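Local coordinates for protein acetaldehyde dehydrogenase (Acetylating) (Geobacillus thermoglucosidasius, PDB 5J78) that catalyses the NAD-dependent, coenzyme A-acylating conversion between acetaldehyde and acetyl-CoA, at residues 242-254 / 275-289. Numbering follows the deposited sequence.
Sequences GNVPVYIHESANI and SEQALLVDESIKEKV
The carboxylate of D282 ties together the ends of two neighbouring parallel strands, 244-248 and 276-282. Its OD1 accepts the hydroxyl of Y247 on the syn side at 3.0 Å from OH, while OD2 takes the backbone N of E250 on the anti side at 2.8 Å; both donors stand somewhat out of the carboxylate plane. With both oxygens engaged, the short aspartate is held in rotation, its plane nearly upright (81°) to the tyrosine ring, which it meets at the edge. Tyrosine suits the place because its long, rigid phenol ends in a hydroxyl that can reach OD1; chi1 178° aims it along the strand, and its ring also packs against Y409. E250 N belongs to the type I turn H249-A252, so D282 anchors that turn. Farther out, S284 OG donates to E250 OE2. The like charges of E250 and D282 lie close, and a water that donates to D282 OD2, and weakly to E250 OE2, may temper their repulsion.

Between the strands, V246 N donates to A278 O, V246 O accepts L280 N at 2.7 Å, and I248 N continues the ladder to L280 O. P245 turns its own N away from 276-282, so a proline costs this ladder nothing; its CB lies against L280 CD1 on the face carrying Y247. The opposite face is branched and aliphatic: V246 CB meets L279 CD2, and I248, with CG1 beside its backbone N (chi1 -51°), sends CD1 tip to tip against V289 CG1 at 4.1 Å and alongside V281. Its other branch, CG2, touches I285 CD1 at 3.8 Å. I254 completes this cluster, CD1 resting on I285 CB and K288 CB. The start of each helix, 254-265 and 286-295, thus packs on the I248 face. Strand 244-248, helix 254-265 and strand 276-282 form a right-handed beta-alpha-beta crossover in the parallel-sheet catalytic domain of aldehyde dehydrogenases; G242 N bonds to the oxidised cysteine at position 273, probably the family's catalytic cysteine.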
loop_
_atom_site.group_PDB
_atom_site.type_symbol
_atom_site.label_atom_id
_atom_site.label_comp_id
_atom_site.label_asym_id
_atom_site.label_seq_id
_atom_site.Cartn_x
_atom_site.Cartn_y
_atom_site.Cartn_z
ATOM N N GLY A 242 -9.448 -24.954 -12.206
ATOM C CA GLY A 242 -9.529 -25.917 -13.287
ATOM C C GLY A 242 -10.439 -25.452 -14.410
ATOM O O GLY A 242 -11.296 -24.592 -14.222
ATOM N N ASN A 243 -10.236 -26.008 -15.593
ATOM C CA ASN A 243 -11.191 -25.871 -16.676
ATOM C C ASN A 243 -10.953 -27.039 -17.586
ATOM O O ASN A 243 -10.484 -26.877 -18.704
ATOM C CB ASN A 243 -11.044 -24.560 -17.433
ATOM C CG ASN A 243 -12.173 -24.356 -18.442
ATOM O OD1 ASN A 243 -13.257 -24.872 -18.249
ATOM N ND2 ASN A 243 -11.919 -23.615 -19.513
ATOM N N VAL A 244 -11.282 -28.218 -17.073
ATOM C CA VAL A 244 -10.729 -29.472 -17.576
ATOM C C VAL A 244 -11.331 -29.941 -18.900
ATOM O O VAL A 244 -12.526 -30.230 -18.971
ATOM C CB VAL A 244 -10.920 -30.583 -16.559
ATOM C CG1 VAL A 244 -10.393 -31.922 -17.103
ATOM C CG2 VAL A 244 -10.239 -30.210 -15.246
ATOM N N PRO A 245 -10.491 -30.031 -19.948
ATOM C CA PRO A 245 -10.936 -30.596 -21.221
ATOM C C PRO A 245 -10.682 -32.085 -21.256
ATOM O O PRO A 245 -9.641 -32.519 -20.759
ATOM C CB PRO A 245 -10.079 -29.854 -22.241
ATOM C CG PRO A 245 -8.767 -29.652 -21.510
ATOM C CD PRO A 245 -9.151 -29.412 -20.065
ATOM N N VAL A 246 -11.612 -32.853 -21.822
ATOM C CA VAL A 246 -11.454 -34.298 -21.915
ATOM C C VAL A 246 -11.668 -34.749 -23.354
ATOM O O VAL A 246 -12.688 -34.438 -23.980
ATOM C CB VAL A 246 -12.421 -35.046 -20.963
ATOM C CG1 VAL A 246 -12.241 -36.562 -21.076
ATOM C CG2 VAL A 246 -12.175 -34.621 -19.553
ATOM N N TYR A 247 -10.678 -35.477 -23.864
ATOM C CA TYR A 247 -10.669 -35.982 -25.250
ATOM C C TYR A 247 -11.195 -37.406 -25.294
ATOM O O TYR A 247 -10.665 -38.276 -24.603
ATOM C CB TYR A 247 -9.242 -35.922 -25.810
ATOM C CG TYR A 247 -9.030 -36.442 -27.218
ATOM C CD1 TYR A 247 -9.967 -36.222 -28.227
ATOM C CD2 TYR A 247 -7.858 -37.129 -27.551
ATOM C CE1 TYR A 247 -9.753 -36.698 -29.526
ATOM C CE2 TYR A 247 -7.639 -37.601 -28.841
ATOM C CZ TYR A 247 -8.588 -37.378 -29.824
ATOM O OH TYR A 247 -8.366 -37.843 -31.100
ATOM N N ILE A 248 -12.246 -37.648 -26.082
ATOM C CA ILE A 248 -12.684 -39.020 -26.349
ATOM C C ILE A 248 -12.221 -39.367 -27.758
ATOM O O ILE A 248 -12.747 -38.864 -28.747
ATOM C CB ILE A 248 -14.216 -39.228 -26.219
ATOM C CG1 ILE A 248 -14.728 -38.691 -24.878
ATOM C CG2 ILE A 248 -14.559 -40.732 -26.344
ATOM C CD1 ILE A 248 -16.256 -38.725 -24.711
ATOM N N HIS A 249 -11.205 -40.214 -27.822
ATOM C CA HIS A 249 -10.615 -40.652 -29.083
ATOM C C HIS A 249 -11.447 -41.804 -29.664
ATOM O O HIS A 249 -12.078 -42.551 -28.912
ATOM C CB HIS A 249 -9.171 -41.082 -28.832
ATOM C CG HIS A 249 -8.492 -41.700 -30.010
ATOM N ND1 HIS A 249 -8.172 -43.041 -30.058
ATOM C CD2 HIS A 249 -8.036 -41.159 -31.164
ATOM C CE1 HIS A 249 -7.571 -43.303 -31.204
ATOM N NE2 HIS A 249 -7.466 -42.178 -31.888
ATOM N N GLU A 250 -11.434 -41.953 -30.990
ATOM C CA GLU A 250 -12.251 -42.970 -31.668
ATOM C C GLU A 250 -12.003 -44.378 -31.134
ATOM O O GLU A 250 -12.853 -45.260 -31.267
ATOM C CB GLU A 250 -11.993 -42.929 -33.175
ATOM C CG GLU A 250 -10.766 -43.698 -33.630
ATOM C CD GLU A 250 -10.369 -43.390 -35.075
ATOM O OE1 GLU A 250 -9.542 -44.141 -35.634
ATOM O OE2 GLU A 250 -10.878 -42.401 -35.649
ATOM N N SER A 251 -10.847 -44.589 -30.514
ATOM C CA SER A 251 -10.506 -45.906 -29.973
ATOM C C SER A 251 -11.165 -46.204 -28.623
ATOM O O SER A 251 -10.991 -47.293 -28.087
ATOM C CB SER A 251 -8.988 -46.039 -29.822
ATOM O OG SER A 251 -8.479 -45.098 -28.892
ATOM N N ALA A 252 -11.905 -45.244 -28.068
ATOM C CA ALA A 252 -12.481 -45.404 -26.721
ATOM C C ALA A 252 -13.610 -46.418 -26.629
ATOM O O ALA A 252 -14.456 -46.495 -27.523
ATOM C CB ALA A 252 -12.994 -44.069 -26.218
ATOM N N ASN A 253 -13.631 -47.171 -25.530
ATOM C CA ASN A 253 -14.853 -47.837 -25.061
ATOM C C ASN A 253 -15.904 -46.768 -24.686
ATOM O O ASN A 253 -15.864 -46.226 -23.579
ATOM C CB ASN A 253 -14.526 -48.739 -23.859
ATOM C CG ASN A 253 -15.730 -49.554 -23.363
ATOM O OD1 ASN A 253 -16.891 -49.162 -23.529
ATOM N ND2 ASN A 253 -15.443 -50.693 -22.727
ATOM N N ILE A 254 -16.826 -46.465 -25.599
ATOM C CA ILE A 254 -17.675 -45.273 -25.472
ATOM C C ILE A 254 -18.642 -45.344 -24.287
ATOM O O ILE A 254 -18.824 -44.365 -23.558
ATOM C CB ILE A 254 -18.470 -45.028 -26.774
ATOM C CG1 ILE A 254 -17.491 -44.676 -27.900
ATOM C CG2 ILE A 254 -19.514 -43.903 -26.593
ATOM C CD1 ILE A 254 -18.099 -44.611 -29.273
ATOM N N SER A 275 -13.216 -31.370 -12.125
ATOM C CA SER A 275 -14.313 -32.015 -12.829
ATOM C C SER A 275 -14.321 -31.585 -14.301
ATOM O O SER A 275 -13.821 -30.512 -14.647
ATOM C CB SER A 275 -15.634 -31.688 -12.138
ATOM O OG SER A 275 -15.936 -30.322 -12.266
ATOM N N GLU A 276 -14.864 -32.439 -15.164
ATOM C CA GLU A 276 -14.875 -32.190 -16.604
ATOM C C GLU A 276 -15.649 -30.912 -16.913
ATOM O O GLU A 276 -16.629 -30.627 -16.239
ATOM C CB GLU A 276 -15.487 -33.378 -17.331
ATOM C CG GLU A 276 -14.707 -34.657 -17.171
ATOM C CD GLU A 276 -15.049 -35.474 -15.928
ATOM O OE1 GLU A 276 -15.671 -34.951 -14.976
ATOM O OE2 GLU A 276 -14.661 -36.665 -15.906
ATOM N N GLN A 277 -15.193 -30.130 -17.892
ATOM C CA GLN A 277 -15.914 -28.922 -18.328
ATOM C C GLN A 277 -16.243 -28.917 -19.826
ATOM O O GLN A 277 -17.206 -28.273 -20.257
ATOM C CB GLN A 277 -15.113 -27.676 -17.989
ATOM C CG GLN A 277 -14.840 -27.528 -16.510
ATOM C CD GLN A 277 -16.101 -27.333 -15.686
ATOM O OE1 GLN A 277 -17.141 -26.926 -16.208
ATOM N NE2 GLN A 277 -16.005 -27.598 -14.382
ATOM N N ALA A 278 -15.469 -29.648 -20.612
ATOM C CA ALA A 278 -15.676 -29.695 -22.053
ATOM C C ALA A 278 -15.230 -31.045 -22.556
ATOM O O ALA A 278 -14.203 -31.561 -22.127
ATOM C CB ALA A 278 -14.916 -28.573 -22.759
ATOM N N LEU A 279 -16.032 -31.643 -23.431
ATOM C CA LEU A 279 -15.634 -32.872 -24.093
ATOM C C LEU A 279 -15.190 -32.524 -25.499
ATOM O O LEU A 279 -15.810 -31.695 -26.160
ATOM C CB LEU A 279 -16.766 -33.892 -24.139
ATOM C CG LEU A 279 -17.360 -34.344 -22.813
ATOM C CD1 LEU A 279 -18.423 -35.404 -23.110
ATOM C CD2 LEU A 279 -16.292 -34.887 -21.886
ATOM N N LEU A 280 -14.105 -33.155 -25.932
ATOM C CA LEU A 280 -13.599 -33.030 -27.296
ATOM C C LEU A 280 -13.759 -34.408 -27.924
ATOM O O LEU A 280 -13.192 -35.378 -27.417
ATOM C CB LEU A 280 -12.134 -32.575 -27.304
ATOM C CG LEU A 280 -11.733 -31.583 -26.211
ATOM C CD1 LEU A 280 -10.239 -31.361 -26.288
ATOM C CD2 LEU A 280 -12.474 -30.257 -26.332
ATOM N N VAL A 281 -14.549 -34.515 -28.993
ATOM C CA VAL A 281 -14.942 -35.834 -29.501
ATOM C C VAL A 281 -14.622 -36.021 -30.983
ATOM O O VAL A 281 -14.913 -35.158 -31.821
ATOM C CB VAL A 281 -16.452 -36.075 -29.252
ATOM C CG1 VAL A 281 -16.875 -37.462 -29.707
ATOM C CG2 VAL A 281 -16.755 -35.905 -27.778
ATOM N N ASP A 282 -13.996 -37.158 -31.285
ATOM C CA ASP A 282 -13.641 -37.499 -32.659
ATOM C C ASP A 282 -14.938 -37.580 -33.461
ATOM O O ASP A 282 -15.906 -38.185 -33.016
ATOM C CB ASP A 282 -12.874 -38.834 -32.729
ATOM C CG ASP A 282 -11.362 -38.671 -32.636
ATOM O OD1 ASP A 282 -10.852 -37.534 -32.747
ATOM O OD2 ASP A 282 -10.688 -39.710 -32.471
ATOM N N GLU A 283 -14.957 -36.935 -34.616
ATOM C CA GLU A 283 -16.144 -36.868 -35.438
ATOM C C GLU A 283 -16.630 -38.269 -35.747
ATOM O O GLU A 283 -17.821 -38.545 -35.693
ATOM C CB GLU A 283 -15.861 -36.100 -36.721
ATOM C CG GLU A 283 -17.112 -35.530 -37.362
ATOM C CD GLU A 283 -16.827 -34.822 -38.670
ATOM O OE1 GLU A 283 -15.816 -35.164 -39.322
ATOM O OE2 GLU A 283 -17.612 -33.923 -39.043
ATOM N N SER A 284 -15.691 -39.168 -36.001
ATOM C CA SER A 284 -16.018 -40.520 -36.387
ATOM C C SER A 284 -16.887 -41.278 -35.379
ATOM O O SER A 284 -17.496 -42.281 -35.746
ATOM C CB SER A 284 -14.732 -41.307 -36.631
ATOM O OG SER A 284 -13.915 -41.314 -35.479
ATOM N N ILE A 285 -16.941 -40.822 -34.125
ATOM C CA ILE A 285 -17.747 -41.497 -33.096
ATOM C C ILE A 285 -18.710 -40.526 -32.413
ATOM O O ILE A 285 -19.315 -40.848 -31.396
ATOM C CB ILE A 285 -16.874 -42.169 -32.018
ATOM C CG1 ILE A 285 -15.955 -41.138 -31.332
ATOM C CG2 ILE A 285 -16.069 -43.313 -32.630
ATOM C CD1 ILE A 285 -15.514 -41.532 -29.923
ATOM N N LYS A 286 -18.856 -39.345 -32.994
ATOM C CA LYS A 286 -19.742 -38.324 -32.460
ATOM C C LYS A 286 -21.158 -38.866 -32.178
ATOM O O LYS A 286 -21.627 -38.855 -31.027
ATOM C CB LYS A 286 -19.798 -37.159 -33.444
ATOM C CG LYS A 286 -20.779 -36.054 -33.087
ATOM C CD LYS A 286 -22.005 -36.099 -33.975
ATOM C CE LYS A 286 -22.714 -34.740 -34.054
ATOM N NZ LYS A 286 -23.513 -34.424 -32.840
ATOM N N GLU A 287 -21.817 -39.377 -33.212
ATOM C CA GLU A 287 -23.202 -39.813 -33.087
ATOM C C GLU A 287 -23.365 -40.899 -32.018
ATOM O O GLU A 287 -24.339 -40.873 -31.262
ATOM C CB GLU A 287 -23.731 -40.308 -34.445
ATOM C CG GLU A 287 -25.059 -41.044 -34.355
ATOM C CD GLU A 287 -25.697 -41.310 -35.722
ATOM O OE1 GLU A 287 -25.137 -40.888 -36.763
ATOM O OE2 GLU A 287 -26.772 -41.944 -35.743
ATOM N N LYS A 288 -22.425 -41.842 -31.938
ATOM C CA LYS A 288 -22.486 -42.855 -30.878
ATOM C C LYS A 288 -22.332 -42.224 -29.485
ATOM O O LYS A 288 -22.983 -42.644 -28.524
ATOM C CB LYS A 288 -21.406 -43.920 -31.047
ATOM C CG LYS A 288 -21.515 -44.805 -32.260
ATOM C CD LYS A 288 -20.792 -46.125 -31.979
ATOM C CE LYS A 288 -20.520 -46.928 -33.239
ATOM N NZ LYS A 288 -19.554 -46.210 -34.118
ATOM N N VAL A 289 -21.472 -41.215 -29.382
ATOM C CA VAL A 289 -21.167 -40.609 -28.088
ATOM C C VAL A 289 -22.395 -39.838 -27.607
ATOM O O VAL A 289 -22.839 -39.995 -26.461
ATOM C CB VAL A 289 -19.902 -39.686 -28.179
ATOM C CG1 VAL A 289 -19.733 -38.854 -26.937
ATOM C CG2 VAL A 289 -18.650 -40.521 -28.363
HETATM O O HOH W 1 -12.817 -27.976 -14.098
HETATM O O HOH W 2 -8.883 -39.909 -34.400
#